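Local coordinates for glycoside hydrolase family 81 (PDB 6FOP), which probably hydrolyses beta-1,3-glucans such as laminarin, as a family 81 glycoside hydrolase of the Clostridium thermocellum cellulosome, at residues A[547-552]-A[560-565]; A[488-493]-A[554-559]; A[569-574]-A[611-616]; A[597-602]-A[616-621]. All blocks are in the same frame, centred on the assembly; numbering follows the deposited sequence.

Contact 1 (A[547-552]-A[560-565]). With NI (nickel (II) ion), chain B.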
# COMPACT_ATOMS: atom_id res chain seq x y z
N TYR A 547 20.55 3.41 11.58
CA TYR A 547 20.03 2.19 10.97
C TYR A 547 21.15 1.63 10.10
O TYR A 547 21.77 2.35 9.32
CB TYR A 547 18.76 2.50 10.18
CG TYR A 547 18.15 1.32 9.47
CD1 TYR A 547 17.62 0.28 10.18
CD2 TYR A 547 18.10 1.26 8.08
CE1 TYR A 547 17.04 -0.81 9.55
CE2 TYR A 547 17.54 0.17 7.43
CZ TYR A 547 17.01 -0.85 8.16
OH TYR A 547 16.48 -1.95 7.57
N GLY A 548 21.42 0.35 10.25
CA GLY A 548 22.62 -0.26 9.68
C GLY A 548 22.53 -0.84 8.27
O GLY A 548 23.34 -1.70 7.92
N HIS A 549 21.58 -0.40 7.48
CA HIS A 549 21.31 -0.99 6.17
C HIS A 549 20.84 0.09 5.20
O HIS A 549 20.31 1.12 5.63
CB HIS A 549 20.23 -2.09 6.31
CG HIS A 549 20.51 -3.07 7.40
ND1 HIS A 549 21.28 -4.20 7.19
CD2 HIS A 549 20.23 -3.05 8.72
CE1 HIS A 549 21.42 -4.85 8.32
NE2 HIS A 549 20.80 -4.17 9.28
N ASN A 550 20.94 -0.21 3.91
CA ASN A 550 20.44 0.62 2.82
C ASN A 550 19.05 0.21 2.30
O ASN A 550 18.58 0.71 1.29
CB ASN A 550 21.46 0.70 1.67
CG ASN A 550 21.64 -0.62 0.92
OD1 ASN A 550 20.79 -1.52 0.94
ND2 ASN A 550 22.82 -0.76 0.32
N TYR A 551 18.40 -0.68 3.06
CA TYR A 551 17.18 -1.36 2.67
C TYR A 551 16.45 -1.73 3.94
O TYR A 551 17.09 -2.16 4.90
CB TYR A 551 17.56 -2.63 1.90
CG TYR A 551 16.47 -3.69 1.78
CD1 TYR A 551 15.26 -3.40 1.11
CD2 TYR A 551 16.63 -4.94 2.32
CE1 TYR A 551 14.27 -4.35 0.99
CE2 TYR A 551 15.65 -5.90 2.21
CZ TYR A 551 14.47 -5.61 1.52
OH TYR A 551 13.52 -6.57 1.37
N ALA A 552 15.13 -1.55 3.93
CA ALA A 552 14.25 -2.08 4.97
C ALA A 552 13.35 -3.12 4.33
O ALA A 552 12.67 -2.83 3.34
CB ALA A 552 13.40 -0.98 5.61
N TYR A 560 10.77 0.38 11.34
CA TYR A 560 11.11 -0.33 10.11
C TYR A 560 12.33 -1.15 10.42
O TYR A 560 13.08 -0.84 11.34
CB TYR A 560 11.34 0.58 8.91
CG TYR A 560 12.31 1.71 9.09
CD1 TYR A 560 13.68 1.51 8.88
CD2 TYR A 560 11.87 2.97 9.51
CE1 TYR A 560 14.58 2.56 9.07
CE2 TYR A 560 12.75 4.03 9.66
CZ TYR A 560 14.10 3.83 9.47
OH TYR A 560 14.97 4.90 9.64
N CYS A 561 12.51 -2.23 9.68
CA CYS A 561 13.58 -3.15 10.04
C CYS A 561 14.02 -4.02 8.88
O CYS A 561 13.40 -4.05 7.82
CB CYS A 561 13.16 -4.02 11.20
SG CYS A 561 11.76 -5.08 10.80
N HIS A 562 15.14 -4.69 9.11
CA HIS A 562 15.80 -5.59 8.16
C HIS A 562 15.59 -7.04 8.63
O HIS A 562 16.53 -7.82 8.76
CB HIS A 562 17.26 -5.18 8.10
CG HIS A 562 18.05 -5.80 6.99
ND1 HIS A 562 18.67 -7.03 7.09
CD2 HIS A 562 18.44 -5.28 5.80
CE1 HIS A 562 19.38 -7.26 6.00
NE2 HIS A 562 19.28 -6.21 5.22
N GLU A 563 14.32 -7.36 8.86
CA GLU A 563 13.87 -8.68 9.32
C GLU A 563 12.75 -9.17 8.42
O GLU A 563 12.06 -8.37 7.78
CB GLU A 563 13.39 -8.62 10.78
CG GLU A 563 14.44 -8.18 11.76
CD GLU A 563 13.96 -8.14 13.19
OE1 GLU A 563 12.88 -7.58 13.45
OE2 GLU A 563 14.69 -8.64 14.06
N ILE A 564 12.54 -10.49 8.43
CA ILE A 564 11.41 -11.12 7.75
C ILE A 564 10.75 -12.12 8.67
O ILE A 564 11.25 -12.38 9.77
CB ILE A 564 11.81 -11.76 6.39
CG1 ILE A 564 12.90 -12.85 6.56
CG2 ILE A 564 12.25 -10.67 5.42
CD1 ILE A 564 13.22 -13.62 5.29
N TRP A 565 9.64 -12.71 8.22
CA TRP A 565 8.87 -13.56 9.11
C TRP A 565 9.42 -14.93 9.41
O TRP A 565 8.92 -15.62 10.31
CB TRP A 565 7.42 -13.69 8.63
CG TRP A 565 6.54 -12.49 8.77
CD1 TRP A 565 5.86 -11.86 7.76
CD2 TRP A 565 6.17 -11.83 9.98
NE1 TRP A 565 5.08 -10.85 8.29
CE2 TRP A 565 5.27 -10.80 9.64
CE3 TRP A 565 6.53 -11.99 11.33
CZ2 TRP A 565 4.71 -9.94 10.61
CZ3 TRP A 565 5.97 -11.16 12.29
CH2 TRP A 565 5.08 -10.13 11.92
NI NI B . 20.61 -5.96 3.64
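His549 lays its imidazole flat over that of His562, the ring centres 3.8 Å apart and the planes only 16° from parallel. The overlap is close at ND1 of His549, which lies 3.3 Å from CD2 of His562. This ND1 is also hydrogen-bonded to Glu605, so the ring of His549 is fixed both by its stack and by a polar partner.

His562 is a nickel ligand: its NE2 is 2.1 Å from the ion, and His574, Glu601 and Glu605 complete the protein share of the site. Histidine suits the place because one ring can offer a nitrogen to the metal while giving a face to its neighbour. At the ring's edge, in its plane, lies the carbonyl O of Tyr551, with CD2 of His562 3.5 Å away. The same carbonyl O accepts a 2.7 Å hydrogen bond from OH of Tyr547, the donor tilted a little out of the carbonyl plane.

Tyr547 is sandwiched. CD2 of His549 lies near the rim of one face, and over the centre of the other comes CE1 of Tyr560, in a T-shaped pair with planes at 78°. Tyr560 reaches it with CG held between its own backbone N and carbonyl carbon (chi1 53°), and its hydroxyl bonds to Ser544. Ala552, small enough to fit, sets CB 4.1 Å from CD1 of Tyr560.

In the C-terminal family 81 domain, of the six-hairpin clan, side chains of this loop and of the residues just past strand 559-561 touch helices 570-575 and 592-606, which supply the other nickel ligands, while the strand itself pairs with strands 80-82 and 554-556.

Contact 2 (A[488-493]-A[554-559]). Unlike the reference sequence in segment 488-493: Ala492 (reference Glu).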
# COMPACT_ATOMS: atom_id res chain seq x y z
N GLY A 488 1.83 -1.42 15.15
CA GLY A 488 0.80 -1.09 14.18
C GLY A 488 0.69 -2.08 13.04
O GLY A 488 0.86 -3.29 13.24
N ASN A 489 0.28 -1.58 11.88
CA ASN A 489 0.20 -2.43 10.69
C ASN A 489 1.60 -2.60 10.12
O ASN A 489 2.54 -1.94 10.55
CB ASN A 489 -0.83 -1.87 9.70
CG ASN A 489 -1.56 -2.98 8.95
OD1 ASN A 489 -0.92 -3.91 8.43
ND2 ASN A 489 -2.87 -2.90 8.86
N ASN A 490 1.73 -3.51 9.13
CA ASN A 490 3.00 -3.80 8.51
C ASN A 490 2.79 -4.15 7.06
O ASN A 490 1.73 -4.59 6.67
CB ASN A 490 3.74 -4.95 9.20
CG ASN A 490 3.11 -6.28 8.92
OD1 ASN A 490 3.41 -6.92 7.87
ND2 ASN A 490 2.24 -6.74 9.81
N GLN A 491 3.85 -3.98 6.28
CA GLN A 491 3.95 -4.64 4.98
C GLN A 491 5.43 -5.05 4.80
O GLN A 491 6.33 -4.21 4.95
CB GLN A 491 3.46 -3.81 3.79
CG GLN A 491 3.64 -4.55 2.45
CD GLN A 491 2.89 -3.91 1.33
OE1 GLN A 491 1.76 -4.33 1.01
NE2 GLN A 491 3.48 -2.88 0.71
N ALA A 492 5.64 -6.32 4.43
CA ALA A 492 6.98 -6.83 4.07
C ALA A 492 7.14 -6.70 2.54
O ALA A 492 7.79 -5.77 2.07
CB ALA A 492 7.18 -8.23 4.61
N SER A 493 6.46 -7.56 1.78
CA SER A 493 6.65 -7.57 0.33
C SER A 493 5.85 -6.48 -0.40
O SER A 493 4.68 -6.68 -0.79
CB SER A 493 6.28 -8.93 -0.25
OG SER A 493 6.52 -8.90 -1.68
N MET A 554 10.83 -4.76 6.11
CA MET A 554 9.49 -4.58 6.68
C MET A 554 9.29 -3.17 7.18
O MET A 554 10.13 -2.64 7.91
CB MET A 554 9.21 -5.59 7.80
CG MET A 554 9.15 -6.99 7.31
SD MET A 554 8.54 -8.26 8.42
CE MET A 554 6.98 -7.60 8.81
N VAL A 555 8.17 -2.60 6.78
CA VAL A 555 7.74 -1.27 7.20
C VAL A 555 6.48 -1.41 8.04
O VAL A 555 5.50 -2.01 7.61
CB VAL A 555 7.47 -0.37 5.96
CG1 VAL A 555 6.86 0.99 6.37
CG2 VAL A 555 8.74 -0.22 5.14
N TRP A 556 6.56 -0.86 9.26
CA TRP A 556 5.47 -0.84 10.21
C TRP A 556 5.04 0.59 10.49
O TRP A 556 5.73 1.56 10.15
CB TRP A 556 5.88 -1.48 11.54
CG TRP A 556 6.23 -2.94 11.49
CD1 TRP A 556 7.38 -3.51 11.00
CD2 TRP A 556 5.46 -4.00 12.02
NE1 TRP A 556 7.33 -4.86 11.17
CE2 TRP A 556 6.16 -5.20 11.78
CE3 TRP A 556 4.20 -4.05 12.63
CZ2 TRP A 556 5.65 -6.44 12.14
CZ3 TRP A 556 3.69 -5.29 12.99
CH2 TRP A 556 4.42 -6.47 12.75
N GLY A 557 3.89 0.75 11.14
CA GLY A 557 3.54 2.05 11.69
C GLY A 557 4.56 2.63 12.65
O GLY A 557 4.85 3.84 12.63
N GLY A 558 5.12 1.75 13.48
CA GLY A 558 5.98 2.14 14.61
C GLY A 558 7.43 1.74 14.51
O GLY A 558 8.18 2.04 15.43
N LYS A 559 7.87 1.12 13.41
CA LYS A 559 9.30 0.81 13.20
C LYS A 559 9.51 0.47 11.74
O LYS A 559 8.55 0.26 10.99
CB LYS A 559 9.76 -0.35 14.07
CG LYS A 559 9.22 -1.72 13.69
CD LYS A 559 9.86 -2.80 14.53
CE LYS A 559 9.34 -4.18 14.19
NZ LYS A 559 9.95 -5.20 15.08
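Asn490 and Trp556 face each other as a non-hydrogen-bonded pair in an antiparallel sheet, where strand 490-491 forms an edge beside the hairpin 554-561. Their side chains run alongside one another in the same direction. CB of Asn490 sits 3.4 Å from the centroid of the indole six-membered ring, only 11° off its normal, a CH-pi contact directly over the face. The amide beyond is turned 44° to the indole plane, with ND2 3.7 Å from CH2 of Trp556. On the opposite face of the indole lies CE of Lys559, so a long aliphatic chain and a short polar one sandwich the broad ring.

Met554 lies on the other flank of Asn490, also pointing the same way. A bend at its last torsion (chi3 56°) swings CE to 3.8 Å from OD1 of Asn490, and its CG packs 3.6 Å from CB of Ala492, an engineered residue. Flexible, unbranched methionine can meet both.

Gln491 and Val555 form the hydrogen-bonded pair, through Gln491 N to Val555 O at 2.9 Å and Val555 N to Gln491 O. Their side chains leave by the sheet face that Asn490 and Trp556 do not use, and the amide of Gln491 is held there by His417 and Glu527.

Beyond the pairing, Gly488 and Gly557 let the backbones draw near without side chains between, and Gly557 N bonds to Asn489 O. Gly488, whose phi is positive, leaves its buried carbonyl O with no hydrogen-bonding partner in the model: it rests at the edge of the indole, 3.5 Å from CZ3 of Trp556.

Contact 3 (A[569-574]-A[611-616]); sequences TNSEKH and PPNWKD. With NI (nickel (II) ion), chain B.
Trp614 turns one face of its indole to Glu572, whose CG sits over the centre of the six-membered ring, 3.8 Å from its centroid, in a CH-pi contact. The second flat group, the amide of Asn613, makes its bonds in its own plane instead. OD1 of Asn613 takes a short 2.6 Å hydrogen bond from Thr569 OG1, in the carbonyl plane and on a lone pair. ND2 of the same amide gives its N-H to Glu572 OE2 at 3.0 Å, staying in the amide plane but coming to OE2 from above the carboxylate plane, the two planes standing 86° apart. Backbone N of Thr569 reaches that oxygen from the opposite face. Two donors thus grip OE2, while OE1 is bonded to Trp566.

Thr569 and Glu572 form a capping box, closed by Glu572 N to Thr569 OG1 at 3.1 Å. Asparagine suits the facing position because one amide can donate to the carboxylate and accept from the capping hydroxyl. Ser571 adds a bond from OG to Asn613 O, 2.8 Å; with chi1 at 179° its hydroxyl swings away from the backbone N and across to the loop.

The contact therefore fixes the start of helix 570-575 against the loop leading into helix 615-622, for which Trp614 is the N-cap residue. Pro611 packs on Tyr599 of helix 592-606, and His574, farther along helix 570-575, binds nickel.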
# COMPACT_ATOMS: atom_id res chain seq x y z
N THR A 569 17.94 -16.36 4.82
CA THR A 569 19.21 -15.71 4.57
C THR A 569 18.96 -14.24 4.25
O THR A 569 17.81 -13.81 4.00
CB THR A 569 19.95 -16.32 3.37
OG1 THR A 569 19.21 -15.99 2.20
CG2 THR A 569 20.13 -17.84 3.50
N ASN A 570 20.04 -13.47 4.23
CA ASN A 570 19.94 -12.07 3.81
C ASN A 570 19.59 -11.93 2.33
O ASN A 570 19.00 -10.91 1.92
CB ASN A 570 21.20 -11.28 4.21
CG ASN A 570 21.31 -11.12 5.71
OD1 ASN A 570 22.04 -11.85 6.42
ND2 ASN A 570 20.52 -10.24 6.22
N SER A 571 19.88 -12.96 1.53
CA SER A 571 19.36 -13.00 0.17
C SER A 571 17.83 -13.06 0.15
O SER A 571 17.19 -12.33 -0.64
CB SER A 571 19.97 -14.14 -0.62
OG SER A 571 19.43 -14.16 -1.92
N GLU A 572 17.25 -13.93 0.98
CA GLU A 572 15.79 -13.95 1.13
C GLU A 572 15.25 -12.61 1.66
O GLU A 572 14.25 -12.11 1.16
CB GLU A 572 15.34 -15.11 2.02
CG GLU A 572 15.61 -16.46 1.36
CD GLU A 572 15.45 -17.61 2.33
OE1 GLU A 572 14.32 -18.12 2.44
OE2 GLU A 572 16.46 -17.98 2.98
N LYS A 573 15.94 -12.01 2.64
CA LYS A 573 15.46 -10.76 3.19
C LYS A 573 15.37 -9.68 2.12
O LYS A 573 14.39 -8.93 2.07
CB LYS A 573 16.32 -10.29 4.36
CG LYS A 573 16.26 -11.20 5.57
CD LYS A 573 17.05 -10.64 6.74
CE LYS A 573 17.11 -11.66 7.87
NZ LYS A 573 17.77 -11.14 9.08
N HIS A 574 16.37 -9.59 1.25
CA HIS A 574 16.36 -8.64 0.13
C HIS A 574 15.33 -9.05 -0.95
O HIS A 574 14.59 -8.20 -1.47
CB HIS A 574 17.77 -8.54 -0.46
CG HIS A 574 18.66 -7.63 0.33
ND1 HIS A 574 19.18 -6.47 -0.19
CD2 HIS A 574 19.06 -7.68 1.61
CE1 HIS A 574 19.89 -5.86 0.73
NE2 HIS A 574 19.84 -6.57 1.83
N PRO A 611 25.09 -14.90 -4.09
CA PRO A 611 23.97 -15.19 -3.16
C PRO A 611 23.97 -16.65 -2.73
O PRO A 611 24.24 -17.52 -3.56
CB PRO A 611 22.72 -14.90 -4.00
CG PRO A 611 23.20 -14.13 -5.18
CD PRO A 611 24.62 -14.47 -5.41
N PRO A 612 23.73 -16.94 -1.45
CA PRO A 612 23.74 -18.36 -1.04
C PRO A 612 22.53 -19.14 -1.54
O PRO A 612 22.59 -20.37 -1.66
CB PRO A 612 23.74 -18.26 0.49
CG PRO A 612 23.05 -16.96 0.76
CD PRO A 612 23.58 -16.04 -0.30
N ASN A 613 21.45 -18.41 -1.78
CA ASN A 613 20.19 -18.95 -2.22
C ASN A 613 19.37 -17.85 -2.91
O ASN A 613 19.81 -16.70 -2.98
CB ASN A 613 19.43 -19.66 -1.07
CG ASN A 613 18.94 -18.72 0.00
OD1 ASN A 613 19.38 -17.58 0.13
ND2 ASN A 613 18.02 -19.21 0.79
N TRP A 614 18.23 -18.23 -3.48
CA TRP A 614 17.46 -17.33 -4.36
C TRP A 614 18.34 -16.63 -5.38
O TRP A 614 18.17 -15.45 -5.71
CB TRP A 614 16.62 -16.32 -3.55
CG TRP A 614 15.43 -16.92 -2.88
CD1 TRP A 614 15.12 -18.24 -2.74
CD2 TRP A 614 14.36 -16.19 -2.23
NE1 TRP A 614 13.93 -18.37 -2.06
CE2 TRP A 614 13.47 -17.14 -1.71
CE3 TRP A 614 14.10 -14.84 -2.05
CZ2 TRP A 614 12.31 -16.77 -1.01
CZ3 TRP A 614 12.95 -14.47 -1.35
CH2 TRP A 614 12.08 -15.44 -0.84
N LYS A 615 19.26 -17.42 -5.96
CA LYS A 615 20.18 -16.85 -6.94
C LYS A 615 19.43 -16.36 -8.19
O LYS A 615 19.84 -15.37 -8.80
CB LYS A 615 21.22 -17.87 -7.39
CG LYS A 615 22.30 -18.20 -6.38
CD LYS A 615 23.29 -19.19 -7.01
CE LYS A 615 24.58 -19.32 -6.24
NZ LYS A 615 24.36 -20.01 -4.95
N ASP A 616 18.37 -17.08 -8.58
CA ASP A 616 17.53 -16.63 -9.71
C ASP A 616 16.95 -15.22 -9.49
O ASP A 616 17.12 -14.33 -10.32
CB ASP A 616 16.42 -17.62 -10.08
CG ASP A 616 15.57 -18.10 -8.91
OD1 ASP A 616 15.88 -17.85 -7.72
OD2 ASP A 616 14.54 -18.74 -9.21
NI NI B . 20.61 -5.96 3.64

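Contact 4 (A[597-602]-A[616-621]). With NI (nickel (II) ion), chain B.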
# COMPACT_ATOMS: atom_id res chain seq x y z
N GLN A 597 24.58 -1.31 -4.96
CA GLN A 597 24.73 -1.15 -3.51
C GLN A 597 23.90 -2.16 -2.73
O GLN A 597 24.33 -2.68 -1.69
CB GLN A 597 24.33 0.26 -3.09
CG GLN A 597 25.26 1.38 -3.53
CD GLN A 597 24.69 2.75 -3.18
OE1 GLN A 597 23.50 3.01 -3.30
NE2 GLN A 597 25.56 3.64 -2.73
N ASN A 598 22.65 -2.34 -3.17
CA ASN A 598 21.72 -3.26 -2.49
C ASN A 598 22.25 -4.70 -2.57
O ASN A 598 22.33 -5.42 -1.56
CB ASN A 598 20.31 -3.08 -3.07
CG ASN A 598 19.31 -4.04 -2.50
OD1 ASN A 598 19.42 -5.26 -2.65
ND2 ASN A 598 18.26 -3.50 -1.86
N TYR A 599 22.62 -5.12 -3.78
CA TYR A 599 23.19 -6.45 -3.99
C TYR A 599 24.47 -6.67 -3.21
O TYR A 599 24.63 -7.72 -2.57
CB TYR A 599 23.38 -6.67 -5.49
CG TYR A 599 23.97 -8.00 -5.89
CD1 TYR A 599 23.15 -9.10 -6.15
CD2 TYR A 599 25.33 -8.14 -6.10
CE1 TYR A 599 23.70 -10.31 -6.56
CE2 TYR A 599 25.87 -9.33 -6.54
CZ TYR A 599 25.06 -10.43 -6.72
OH TYR A 599 25.61 -11.62 -7.16
N GLU A 600 25.36 -5.67 -3.21
CA GLU A 600 26.62 -5.79 -2.47
C GLU A 600 26.40 -5.82 -0.95
O GLU A 600 27.08 -6.56 -0.25
CB GLU A 600 27.63 -4.72 -2.88
CG GLU A 600 28.16 -4.89 -4.31
CD GLU A 600 29.00 -6.15 -4.56
OE1 GLU A 600 29.70 -6.62 -3.64
OE2 GLU A 600 28.96 -6.70 -5.69
N GLU A 601 25.40 -5.06 -0.46
CA GLU A 601 25.07 -5.17 0.96
C GLU A 601 24.61 -6.60 1.29
O GLU A 601 25.00 -7.19 2.29
CB GLU A 601 23.95 -4.21 1.35
CG GLU A 601 23.35 -4.51 2.72
CD GLU A 601 22.26 -3.57 3.19
OE1 GLU A 601 22.54 -2.38 3.36
OE2 GLU A 601 21.12 -4.04 3.40
N MET A 602 23.72 -7.12 0.45
CA MET A 602 23.21 -8.48 0.61
C MET A 602 24.35 -9.52 0.69
O MET A 602 24.36 -10.38 1.58
CB MET A 602 22.20 -8.78 -0.52
CG MET A 602 21.62 -10.19 -0.56
SD MET A 602 22.68 -11.43 -1.33
CE MET A 602 22.82 -10.74 -2.97
N ASP A 616 18.37 -17.08 -8.58
CA ASP A 616 17.53 -16.63 -9.71
C ASP A 616 16.95 -15.22 -9.49
O ASP A 616 17.12 -14.33 -10.32
CB ASP A 616 16.42 -17.62 -10.08
CG ASP A 616 15.57 -18.10 -8.91
OD1 ASP A 616 15.88 -17.85 -7.72
OD2 ASP A 616 14.54 -18.74 -9.21
N ILE A 617 16.31 -15.03 -8.33
CA ILE A 617 15.73 -13.72 -7.99
C ILE A 617 16.84 -12.68 -7.96
O ILE A 617 16.68 -11.57 -8.50
CB ILE A 617 15.03 -13.79 -6.64
CG1 ILE A 617 13.93 -14.84 -6.59
CG2 ILE A 617 14.48 -12.43 -6.24
CD1 ILE A 617 12.87 -14.71 -7.61
N GLN A 618 17.98 -13.01 -7.32
CA GLN A 618 19.06 -12.02 -7.18
C GLN A 618 19.72 -11.69 -8.50
O GLN A 618 20.11 -10.54 -8.72
CB GLN A 618 20.11 -12.49 -6.18
CG GLN A 618 19.59 -12.55 -4.76
CD GLN A 618 19.26 -11.19 -4.20
OE1 GLN A 618 19.68 -10.18 -4.74
NE2 GLN A 618 18.55 -11.18 -3.07
N TYR A 619 19.87 -12.69 -9.38
CA TYR A 619 20.49 -12.37 -10.67
C TYR A 619 19.54 -11.63 -11.61
O TYR A 619 20.00 -10.79 -12.40
CB TYR A 619 21.06 -13.62 -11.33
CG TYR A 619 22.15 -14.33 -10.55
CD1 TYR A 619 22.96 -13.66 -9.64
CD2 TYR A 619 22.38 -15.68 -10.74
CE1 TYR A 619 23.97 -14.30 -8.95
CE2 TYR A 619 23.38 -16.34 -10.04
CZ TYR A 619 24.15 -15.66 -9.12
OH TYR A 619 25.16 -16.31 -8.45
N MET A 620 18.22 -11.86 -11.51
CA MET A 620 17.27 -11.01 -12.23
C MET A 620 17.35 -9.56 -11.77
O MET A 620 17.31 -8.63 -12.59
CB MET A 620 15.85 -11.52 -12.06
CG MET A 620 15.59 -12.81 -12.82
SD MET A 620 13.83 -13.20 -12.75
CE MET A 620 13.65 -13.80 -11.08
N TYR A 621 17.53 -9.37 -10.45
CA TYR A 621 17.69 -8.04 -9.88
C TYR A 621 19.00 -7.38 -10.33
O TYR A 621 19.02 -6.25 -10.82
CB TYR A 621 17.67 -8.16 -8.36
CG TYR A 621 17.80 -6.86 -7.63
CD1 TYR A 621 16.72 -5.96 -7.59
CD2 TYR A 621 18.95 -6.54 -6.92
CE1 TYR A 621 16.83 -4.75 -6.92
CE2 TYR A 621 19.05 -5.35 -6.22
CZ TYR A 621 17.99 -4.45 -6.22
OH TYR A 621 18.10 -3.27 -5.50
NI NI B . 20.61 -5.96 3.64
O HOH W 1 19.97 -8.04 -2.96
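Tyr621 presses its hydroxyl against Asn598 at the close end of this contact, OH lying 3.3 Å from CB. The amide of Asn598 and the phenol ring meet with their planes 58° apart, and Phe578 stacks on the Tyr621 ring. Tyr599 reaches across too: with CG anti to the backbone N (chi1 180°) it brings its OH to the edge of the Tyr619 ring, in plane and 3.6 Å from CE1. Long, stiff tyrosines are suited to span the gap, because the helices are well separated. They form a roughly antiparallel pair, 149° between directions and 11.0 Å between axes, in a domain of the six-hairpin clan built largely from such helices.

Between the tyrosines the fit is looser and polar. A water donates to Asn598 OD1 at 2.9 Å and to Gln618 OE1 at 2.8 Å, linking the two amide oxygens, which do not bond each other directly. Asn598 OD1 is also hydrogen-bonded to ND1 of His574, a nickel ligand through NE2, so the water and that imidazole share one oxygen. Met602, bent at chi2 and chi3, lays CE 3.6 Å from Gln618 OE1, while neighbouring Glu601 points off this interface and binds nickel through OE2.

How the contacts relate
From the N-terminal side, 488-493 comes first, and contact 2 closes a long, largely helical excursion through helices 494-511 and 514-534 by pairing it with 554-559. The loop of contact 1 opens inside that span, at 547-552, and closes beyond it at 560-565, so contacts 1 and 2 cross; Met554 O and Cys561 N join them within one sheet. Contact 3 then opens at 569-574 and contact 4 at 597-602; they close at 611-616 and 616-621, crossing in turn and sharing Asp616. Through His562, His574 and Glu601 the nickel ion links the sheet's end to helices 570-575 and 592-606, and contacts 3 and 4 add helix 615-622 by packing.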